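PDB 1FNN: CELL division control protein 6 from Pyrobaculum aerophilum, which binds ADP and magnesium through an AAA+ ATPase module and is probably involved in regulating DNA replication. Local coordinates for residues L33-H43 with G156-I164; G213-I223 with K260-R268. All coordinates share one frame; numbering follows the deposited sequence.

Interaction 1: L33-H43 with G156-I164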
loop_
_atom_site.group_PDB
_atom_site.type_symbol
_atom_site.label_atom_id
_atom_site.label_comp_id
_atom_site.label_asym_id
_atom_site.label_seq_id
_atom_site.Cartn_x
_atom_site.Cartn_y
_atom_site.Cartn_z
ATOM N N LEU A 33 10.235 12.155 -18.074
ATOM C CA LEU A 33 9.197 13.004 -18.637
ATOM C C LEU A 33 9.409 14.498 -18.665
ATOM O O LEU A 33 8.712 15.186 -19.441
ATOM C CB LEU A 33 7.901 12.787 -17.777
ATOM C CG LEU A 33 7.344 11.362 -17.819
ATOM C CD1 LEU A 33 6.214 11.268 -16.763
ATOM C CD2 LEU A 33 6.814 11.026 -19.211
ATOM N N GLY A 34 10.206 15.082 -17.800
ATOM C CA GLY A 34 10.310 16.510 -17.632
ATOM C C GLY A 34 10.648 17.286 -18.901
ATOM O O GLY A 34 10.064 18.366 -19.077
ATOM N N ASN A 35 11.681 16.861 -19.641
ATOM C CA ASN A 35 12.048 17.604 -20.853
ATOM C C ASN A 35 10.873 17.638 -21.832
ATOM O O ASN A 35 10.597 18.658 -22.455
ATOM C CB ASN A 35 13.279 16.994 -21.525
ATOM C CG ASN A 35 14.560 17.372 -20.788
ATOM O OD1 ASN A 35 14.584 18.340 -20.025
ATOM N ND2 ASN A 35 15.619 16.600 -21.026
ATOM N N TRP A 36 10.259 16.480 -22.053
ATOM C CA TRP A 36 9.109 16.408 -22.951
ATOM C C TRP A 36 7.931 17.246 -22.458
ATOM O O TRP A 36 7.359 17.968 -23.289
ATOM C CB TRP A 36 8.677 15.000 -23.194
ATOM C CG TRP A 36 7.616 14.689 -24.209
ATOM C CD1 TRP A 36 7.841 14.328 -25.495
ATOM C CD2 TRP A 36 6.182 14.697 -24.056
ATOM N NE1 TRP A 36 6.650 14.116 -26.143
ATOM C CE2 TRP A 36 5.617 14.333 -25.296
ATOM C CE3 TRP A 36 5.333 14.983 -22.982
ATOM C CZ2 TRP A 36 4.246 14.237 -25.513
ATOM C CZ3 TRP A 36 3.965 14.888 -23.199
ATOM C CH2 TRP A 36 3.435 14.528 -24.425
ATOM N N LEU A 37 7.671 17.268 -21.137
ATOM C CA LEU A 37 6.571 18.131 -20.668
ATOM C C LEU A 37 6.859 19.617 -20.908
ATOM O O LEU A 37 5.940 20.440 -21.147
ATOM C CB LEU A 37 6.330 17.832 -19.180
ATOM C CG LEU A 37 5.674 16.438 -18.942
ATOM C CD1 LEU A 37 5.640 16.146 -17.431
ATOM C CD2 LEU A 37 4.266 16.437 -19.526
ATOM N N ARG A 38 8.122 20.004 -20.733
ATOM C CA ARG A 38 8.490 21.424 -20.971
ATOM C C ARG A 38 8.411 21.761 -22.461
ATOM O O ARG A 38 8.080 22.898 -22.814
ATOM C CB ARG A 38 9.863 21.737 -20.393
ATOM C CG ARG A 38 9.911 21.886 -18.870
ATOM C CD ARG A 38 11.323 22.292 -18.400
ATOM N NE ARG A 38 12.193 21.090 -18.497
ATOM C CZ ARG A 38 12.275 20.213 -17.483
ATOM N NH1 ARG A 38 11.593 20.383 -16.359
ATOM N NH2 ARG A 38 13.052 19.135 -17.571
ATOM N N ASN A 39 8.808 20.884 -23.366
ATOM C CA ASN A 39 8.829 21.057 -24.798
ATOM C C ASN A 39 8.510 19.764 -25.517
ATOM O O ASN A 39 9.338 19.060 -26.125
ATOM C CB ASN A 39 10.194 21.519 -25.342
ATOM C CG ASN A 39 10.659 22.867 -24.844
ATOM O OD1 ASN A 39 9.982 23.887 -25.016
ATOM N ND2 ASN A 39 11.829 22.887 -24.212
ATOM N N PRO A 40 7.226 19.423 -25.616
ATOM C CA PRO A 40 6.786 18.156 -26.138
ATOM C C PRO A 40 6.904 17.939 -27.628
ATOM O O PRO A 40 6.822 18.873 -28.428
ATOM C CB PRO A 40 5.280 18.099 -25.811
ATOM C CG PRO A 40 4.898 19.545 -25.644
ATOM C CD PRO A 40 6.106 20.192 -25.002
ATOM N N GLY A 41 6.979 16.676 -27.989
ATOM C CA GLY A 41 6.875 16.240 -29.366
ATOM C C GLY A 41 8.174 15.894 -30.069
ATOM O O GLY A 41 8.077 15.473 -31.223
ATOM N N HIS A 42 9.325 15.921 -29.414
ATOM C CA HIS A 42 10.587 15.586 -30.108
ATOM C C HIS A 42 11.057 14.169 -29.878
ATOM O O HIS A 42 11.991 13.726 -30.558
ATOM C CB HIS A 42 11.677 16.575 -29.647
ATOM C CG HIS A 42 11.189 17.980 -29.877
ATOM N ND1 HIS A 42 11.085 18.470 -31.168
ATOM C CD2 HIS A 42 10.786 18.968 -29.063
ATOM C CE1 HIS A 42 10.637 19.714 -31.129
ATOM N NE2 HIS A 42 10.448 20.038 -29.862
ATOM N N HIS A 43 10.470 13.428 -28.934
ATOM C CA HIS A 43 10.741 11.993 -28.795
ATOM C C HIS A 43 9.570 11.380 -28.019
ATOM O O HIS A 43 8.670 12.134 -27.655
ATOM C CB HIS A 43 12.043 11.757 -28.013
ATOM C CG HIS A 43 11.955 11.716 -26.516
ATOM N ND1 HIS A 43 11.927 12.829 -25.725
ATOM C CD2 HIS A 43 11.891 10.643 -25.660
ATOM C CE1 HIS A 43 11.850 12.515 -24.425
ATOM N NE2 HIS A 43 11.825 11.181 -24.394
ATOM N N GLY A 156 2.130 13.834 -36.483
ATOM C CA GLY A 156 2.690 15.152 -36.738
ATOM C C GLY A 156 3.845 15.506 -35.820
ATOM O O GLY A 156 4.613 16.447 -36.057
ATOM N N ALA A 157 3.947 14.779 -34.704
ATOM C CA ALA A 157 5.015 14.982 -33.733
ATOM C C ALA A 157 5.005 13.788 -32.791
ATOM O O ALA A 157 4.137 12.918 -32.982
ATOM C CB ALA A 157 4.809 16.262 -32.933
ATOM N N PHE A 158 5.927 13.710 -31.824
ATOM C CA PHE A 158 5.740 12.575 -30.855
ATOM C C PHE A 158 4.733 13.154 -29.864
ATOM O O PHE A 158 5.135 13.788 -28.881
ATOM C CB PHE A 158 7.104 12.238 -30.275
ATOM C CG PHE A 158 7.927 11.399 -31.215
ATOM C CD1 PHE A 158 9.010 11.947 -31.869
ATOM C CD2 PHE A 158 7.602 10.070 -31.429
ATOM C CE1 PHE A 158 9.783 11.186 -32.739
ATOM C CE2 PHE A 158 8.368 9.314 -32.295
ATOM C CZ PHE A 158 9.455 9.866 -32.950
ATOM N N ARG A 159 3.436 12.966 -30.174
ATOM C CA ARG A 159 2.430 13.660 -29.380
ATOM C C ARG A 159 2.014 12.963 -28.112
ATOM O O ARG A 159 1.083 13.432 -27.466
ATOM C CB ARG A 159 1.215 13.992 -30.295
ATOM C CG ARG A 159 1.523 15.136 -31.274
ATOM C CD ARG A 159 0.267 15.464 -32.155
ATOM N NE ARG A 159 0.606 16.523 -33.123
ATOM C CZ ARG A 159 0.771 17.798 -32.813
ATOM N NH1 ARG A 159 0.642 18.237 -31.566
ATOM N NH2 ARG A 159 1.077 18.746 -33.695
ATOM N N ILE A 160 2.529 11.767 -27.830
ATOM C CA ILE A 160 2.076 10.985 -26.701
ATOM C C ILE A 160 3.243 10.565 -25.803
ATOM O O ILE A 160 4.264 10.107 -26.322
ATOM C CB ILE A 160 1.367 9.700 -27.159
ATOM C CG1 ILE A 160 0.090 9.998 -27.956
ATOM C CG2 ILE A 160 0.951 8.823 -25.976
ATOM C CD1 ILE A 160 -0.531 8.740 -28.562
ATOM N N ALA A 161 3.096 10.803 -24.505
ATOM C CA ALA A 161 4.021 10.262 -23.502
ATOM C C ALA A 161 3.184 9.245 -22.713
ATOM O O ALA A 161 2.025 9.546 -22.368
ATOM C CB ALA A 161 4.547 11.334 -22.600
ATOM N N LEU A 162 3.687 8.028 -22.570
ATOM C CA LEU A 162 2.841 6.954 -22.059
ATOM C C LEU A 162 3.437 6.300 -20.819
ATOM O O LEU A 162 4.617 5.868 -20.813
ATOM C CB LEU A 162 2.687 5.886 -23.154
ATOM C CG LEU A 162 1.958 4.625 -22.661
ATOM C CD1 LEU A 162 0.492 4.908 -22.323
ATOM C CD2 LEU A 162 2.081 3.515 -23.707
ATOM N N VAL A 163 2.679 6.312 -19.724
ATOM C CA VAL A 163 3.092 5.555 -18.542
ATOM C C VAL A 163 2.076 4.419 -18.345
ATOM O O VAL A 163 0.852 4.684 -18.334
ATOM C CB VAL A 163 3.142 6.422 -17.272
ATOM C CG1 VAL A 163 3.427 5.572 -16.019
ATOM C CG2 VAL A 163 4.273 7.440 -17.386
ATOM N N ILE A 164 2.556 3.191 -18.148
ATOM C CA ILE A 164 1.698 2.065 -17.817
ATOM C C ILE A 164 2.118 1.468 -16.459
ATOM O O ILE A 164 3.259 1.650 -15.995
ATOM C CB ILE A 164 1.708 0.934 -18.852
ATOM C CG1 ILE A 164 3.029 0.174 -18.795
ATOM C CG2 ILE A 164 1.452 1.479 -20.256
ATOM C CD1 ILE A 164 3.055 -1.024 -19.742
#
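Trp36 reaches from helix 23-38 to strand 160-166, its indole pinched from both faces. Ala161 CB sits over one face, 3.7 Å from the centroid of the six-membered ring in a CH-pi contact, and Pro40 CB covers the opposite face. Having CG anti to the backbone N (chi1 -173°) directs the ring from the helix to the strand, where its edge meets the backbone. There Trp36 NE1 donates to Phe158 O at 3.1 Å; the acceptor lies close to the ring plane, but the bond is bent, with 144° at the hydrogen. The same oxygen also receives a CA-H...O contact from Gly41 CA at 3.0 Å. At the other end of the same residue, Phe158 N gives Gly41 O a straighter bond of 2.8 Å. Gly41 has positive phi, and a CB there would come tight against that of Ala157. The Phe158 ring lies against the backbone of His42 and His43, its CD1 3.5 Å from His43 CA. Further along the strand, Leu33 CD2 touches Ala161 CB at 4.1 Å, while Leu33 CD1 meets Val163 CG2; Leu64 and Phe128 continue this apolar layer. The helix runs roughly antiparallel to the strand, at 148° between short axes, packing on the central parallel beta-sheet as in the alpha/beta P-loop NTPase fold of AAA+ proteins.

Interaction 2: G213-I223 with K260-R268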
loop_
_atom_site.group_PDB
_atom_site.type_symbol
_atom_site.label_atom_id
_atom_site.label_comp_id
_atom_site.label_asym_id
_atom_site.label_seq_id
_atom_site.Cartn_x
_atom_site.Cartn_y
_atom_site.Cartn_z
ATOM N N GLY A 213 -1.404 15.597 20.129
ATOM C CA GLY A 213 -1.471 14.793 21.315
ATOM C C GLY A 213 -2.437 13.634 21.322
ATOM O O GLY A 213 -2.498 12.918 22.335
ATOM N N SER A 214 -3.158 13.347 20.241
ATOM C CA SER A 214 -4.119 12.271 20.234
ATOM C C SER A 214 -3.497 10.925 19.830
ATOM O O SER A 214 -4.233 9.951 19.693
ATOM C CB SER A 214 -5.311 12.654 19.341
ATOM O OG SER A 214 -4.887 12.774 17.984
ATOM N N TYR A 215 -2.238 10.907 19.438
ATOM C CA TYR A 215 -1.621 9.702 18.916
ATOM C C TYR A 215 -0.213 9.705 19.458
ATOM O O TYR A 215 0.388 10.769 19.629
ATOM C CB TYR A 215 -1.658 9.566 17.366
ATOM C CG TYR A 215 -0.960 10.792 16.807
ATOM C CD1 TYR A 215 0.401 10.770 16.574
ATOM C CD2 TYR A 215 -1.709 11.947 16.546
ATOM C CE1 TYR A 215 1.038 11.881 16.081
ATOM C CE2 TYR A 215 -1.057 13.068 16.043
ATOM C CZ TYR A 215 0.292 13.022 15.820
ATOM O OH TYR A 215 0.947 14.119 15.323
ATOM N N SER A 216 0.368 8.533 19.735
ATOM C CA SER A 216 1.770 8.574 20.186
ATOM C C SER A 216 2.635 7.903 19.144
ATOM O O SER A 216 2.130 7.208 18.270
ATOM C CB SER A 216 1.922 7.800 21.514
ATOM O OG SER A 216 1.465 6.462 21.235
ATOM N N GLU A 217 3.933 8.071 19.253
ATOM C CA GLU A 217 4.855 7.414 18.331
ATOM C C GLU A 217 4.688 5.882 18.440
ATOM O O GLU A 217 4.698 5.164 17.447
ATOM C CB GLU A 217 6.255 7.790 18.783
ATOM C CG GLU A 217 7.387 7.060 18.080
ATOM C CD GLU A 217 8.730 7.668 18.446
ATOM O OE1 GLU A 217 9.350 7.218 19.428
ATOM O OE2 GLU A 217 9.156 8.602 17.740
ATOM N N ASP A 218 4.472 5.395 19.670
ATOM C CA ASP A 218 4.311 3.947 19.865
ATOM C C ASP A 218 3.099 3.428 19.106
ATOM O O ASP A 218 3.171 2.311 18.594
ATOM C CB ASP A 218 4.131 3.542 21.334
ATOM C CG ASP A 218 5.436 3.587 22.108
ATOM O OD1 ASP A 218 6.510 3.739 21.492
ATOM O OD2 ASP A 218 5.381 3.470 23.354
ATOM N N ILE A 219 2.005 4.197 19.061
ATOM C CA ILE A 219 0.812 3.702 18.355
ATOM C C ILE A 219 1.054 3.582 16.861
ATOM O O ILE A 219 0.544 2.690 16.166
ATOM C CB ILE A 219 -0.412 4.566 18.666
ATOM C CG1 ILE A 219 -1.011 4.163 20.023
ATOM C CG2 ILE A 219 -1.498 4.511 17.584
ATOM C CD1 ILE A 219 -1.897 2.926 19.991
ATOM N N LEU A 220 1.781 4.558 16.303
ATOM C CA LEU A 220 2.065 4.547 14.858
ATOM C C LEU A 220 3.017 3.377 14.582
ATOM O O LEU A 220 2.893 2.692 13.571
ATOM C CB LEU A 220 2.764 5.887 14.556
ATOM C CG LEU A 220 1.957 7.042 13.966
ATOM C CD1 LEU A 220 0.474 6.973 14.245
ATOM C CD2 LEU A 220 2.558 8.402 14.320
ATOM N N GLN A 221 3.970 3.183 15.515
ATOM C CA GLN A 221 4.912 2.066 15.348
ATOM C C GLN A 221 4.214 0.697 15.356
ATOM O O GLN A 221 4.545 -0.158 14.521
ATOM C CB GLN A 221 6.015 2.077 16.395
ATOM C CG GLN A 221 7.116 3.109 16.267
ATOM C CD GLN A 221 7.893 3.278 17.561
ATOM O OE1 GLN A 221 7.448 2.884 18.650
ATOM N NE2 GLN A 221 9.078 3.869 17.486
ATOM N N MET A 222 3.177 0.577 16.160
ATOM C CA MET A 222 2.343 -0.651 16.216
ATOM C C MET A 222 1.689 -0.980 14.905
ATOM O O MET A 222 1.688 -2.116 14.361
ATOM C CB MET A 222 1.361 -0.445 17.360
ATOM C CG MET A 222 0.319 -1.538 17.580
ATOM S SD MET A 222 -0.872 -1.101 18.866
ATOM C CE MET A 222 -2.029 -2.454 18.754
ATOM N N ILE A 223 1.092 0.087 14.285
ATOM C CA ILE A 223 0.462 -0.097 12.990
ATOM C C ILE A 223 1.508 -0.400 11.923
ATOM O O ILE A 223 1.303 -1.249 11.078
ATOM C CB ILE A 223 -0.304 1.207 12.545
ATOM C CG1 ILE A 223 -1.367 1.515 13.576
ATOM C CG2 ILE A 223 -0.833 0.981 11.132
ATOM C CD1 ILE A 223 -2.201 2.792 13.358
ATOM N N LYS A 260 -9.727 10.561 23.968
ATOM C CA LYS A 260 -8.979 11.625 23.337
ATOM C C LYS A 260 -7.692 11.122 22.680
ATOM O O LYS A 260 -6.890 11.958 22.250
ATOM C CB LYS A 260 -8.545 12.676 24.370
ATOM C CG LYS A 260 -9.665 13.558 24.889
ATOM C CD LYS A 260 -9.146 14.507 25.972
ATOM C CE LYS A 260 -10.299 15.166 26.718
ATOM N NZ LYS A 260 -9.862 15.746 28.024
ATOM N N HIS A 261 -7.306 9.891 23.053
ATOM C CA HIS A 261 -6.043 9.297 22.601
ATOM C C HIS A 261 -6.299 7.951 21.934
ATOM O O HIS A 261 -7.281 7.268 22.260
ATOM C CB HIS A 261 -5.029 9.138 23.732
ATOM C CG HIS A 261 -4.767 10.389 24.512
ATOM N ND1 HIS A 261 -3.663 11.190 24.332
ATOM C CD2 HIS A 261 -5.496 10.985 25.499
ATOM C CE1 HIS A 261 -3.716 12.218 25.165
ATOM N NE2 HIS A 261 -4.822 12.115 25.885
ATOM N N ILE A 262 -5.565 7.618 20.873
ATOM C CA ILE A 262 -5.838 6.302 20.259
ATOM C C ILE A 262 -5.266 5.218 21.234
ATOM O O ILE A 262 -4.152 5.478 21.707
ATOM C CB ILE A 262 -5.172 6.208 18.890
ATOM C CG1 ILE A 262 -5.868 7.287 17.978
ATOM C CG2 ILE A 262 -5.425 4.862 18.227
ATOM C CD1 ILE A 262 -5.120 7.383 16.651
ATOM N N ALA A 263 -6.012 4.193 21.505
ATOM C CA ALA A 263 -5.355 3.154 22.408
ATOM C C ALA A 263 -4.994 1.929 21.609
ATOM O O ALA A 263 -5.583 1.620 20.552
ATOM C CB ALA A 263 -6.407 2.851 23.485
ATOM N N PRO A 264 -4.209 0.986 22.185
ATOM C CA PRO A 264 -3.852 -0.245 21.490
ATOM C C PRO A 264 -5.054 -1.035 21.075
ATOM O O PRO A 264 -5.135 -1.557 19.952
ATOM C CB PRO A 264 -2.995 -1.018 22.531
ATOM C CG PRO A 264 -2.378 0.090 23.323
ATOM C CD PRO A 264 -3.420 1.210 23.428
ATOM N N GLU A 265 -6.150 -1.121 21.856
ATOM C CA GLU A 265 -7.303 -1.906 21.438
ATOM C C GLU A 265 -7.999 -1.332 20.194
ATOM O O GLU A 265 -8.579 -2.081 19.409
ATOM C CB GLU A 265 -8.382 -2.046 22.533
ATOM C CG GLU A 265 -8.879 -0.679 22.986
ATOM C CD GLU A 265 -9.726 -0.591 24.235
ATOM O OE1 GLU A 265 -9.144 -0.100 25.238
ATOM O OE2 GLU A 265 -10.921 -0.975 24.277
ATOM N N ASP A 266 -7.935 0.008 20.031
ATOM C CA ASP A 266 -8.535 0.562 18.780
ATOM C C ASP A 266 -7.802 0.020 17.572
ATOM O O ASP A 266 -8.387 -0.384 16.557
ATOM C CB ASP A 266 -8.399 2.109 18.892
ATOM C CG ASP A 266 -9.133 2.664 20.120
ATOM O OD1 ASP A 266 -10.306 2.215 20.247
ATOM O OD2 ASP A 266 -8.455 3.450 20.767
ATOM N N VAL A 267 -6.450 -0.027 17.605
ATOM C CA VAL A 267 -5.684 -0.590 16.505
ATOM C C VAL A 267 -6.007 -2.069 16.253
ATOM O O VAL A 267 -6.189 -2.517 15.102
ATOM C CB VAL A 267 -4.182 -0.394 16.762
ATOM C CG1 VAL A 267 -3.240 -1.089 15.784
ATOM C CG2 VAL A 267 -3.801 1.099 16.819
ATOM N N ARG A 268 -6.044 -2.892 17.329
ATOM C CA ARG A 268 -6.306 -4.322 17.175
ATOM C C ARG A 268 -7.633 -4.585 16.500
ATOM O O ARG A 268 -7.803 -5.387 15.573
ATOM C CB ARG A 268 -6.287 -5.019 18.594
ATOM C CG ARG A 268 -4.884 -4.975 19.216
ATOM C CD ARG A 268 -4.759 -5.774 20.569
ATOM N NE ARG A 268 -3.496 -5.338 21.208
ATOM C CZ ARG A 268 -3.481 -4.701 22.359
ATOM N NH1 ARG A 268 -4.633 -4.430 22.990
ATOM N NH2 ARG A 268 -2.326 -4.329 22.890
#
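Val267 fills the apolar centre between Ile219, Met222 and Ile223, where two nearly parallel helices of the AAA+ lid domain pack side by side, their short axes 20° apart. Met222 and Val267 reach toward each other tip to tip, and Met222 CE comes within 3.5 Å of Val267 CG1, tighter than usual for two carbons. With chi1 at 176° and the rest of the chain extended, Met222 carries this methyl across to the second helix, where it also touches Arg268 CG. The Ile223 side chain crosses that of Val267 at an angle, with Ile223 CG1 3.9 Å from Val267 CG1. Ile219 slides past Val267 in the opposite direction; its CD1 lies 3.6 Å from Ala263 C, at the start of helix 264-274, and also touches Pro264 CD, and its CG2 meets Ile262 CG2 at 4.0 Å. Replacing Ile219 with an alanine would probably open a gap between Ile262, Pro264 and Val267 and leave the Val267 side chain less firmly held. Ser250 of helix 240-256 touches both Ile262 and Val267, joining a third lid helix to this core.

Outward, the two loops leading into the helices run alongside each other. Ser216 caps helix 217-227, its OG accepting from Ile219 N, whereas Ala263 N, at the other N-cap, donates to Asp266 OD2. Asp266 OD1 pairs with Arg259. Ser214 CB rests on Lys260 O at 3.4 Å, and the polar edge closes where Ile262 N donates to Ser214 O at 2.9 Å, 153° at the hydrogen.

Interaction 1 comes first along the chain and closes before interaction 2 opens; their centres lie 46 Å apart, on opposite sides of the chain's centre, and their nearest atoms are about 27 Å apart. They share no helix or strand. Interaction 1 joins helix 23-38 to strand 160-166 of the five-stranded parallel sheet, whereas interaction 2 unites helices 217-227 and 264-274 in the helical lid. Bound ADP lies about 11 Å from the side chain of Val163 and about 12 Å from that of Ile223. Each contact thus belongs to a different part of the AAA+ module around the nucleotide, neither bordering it directly.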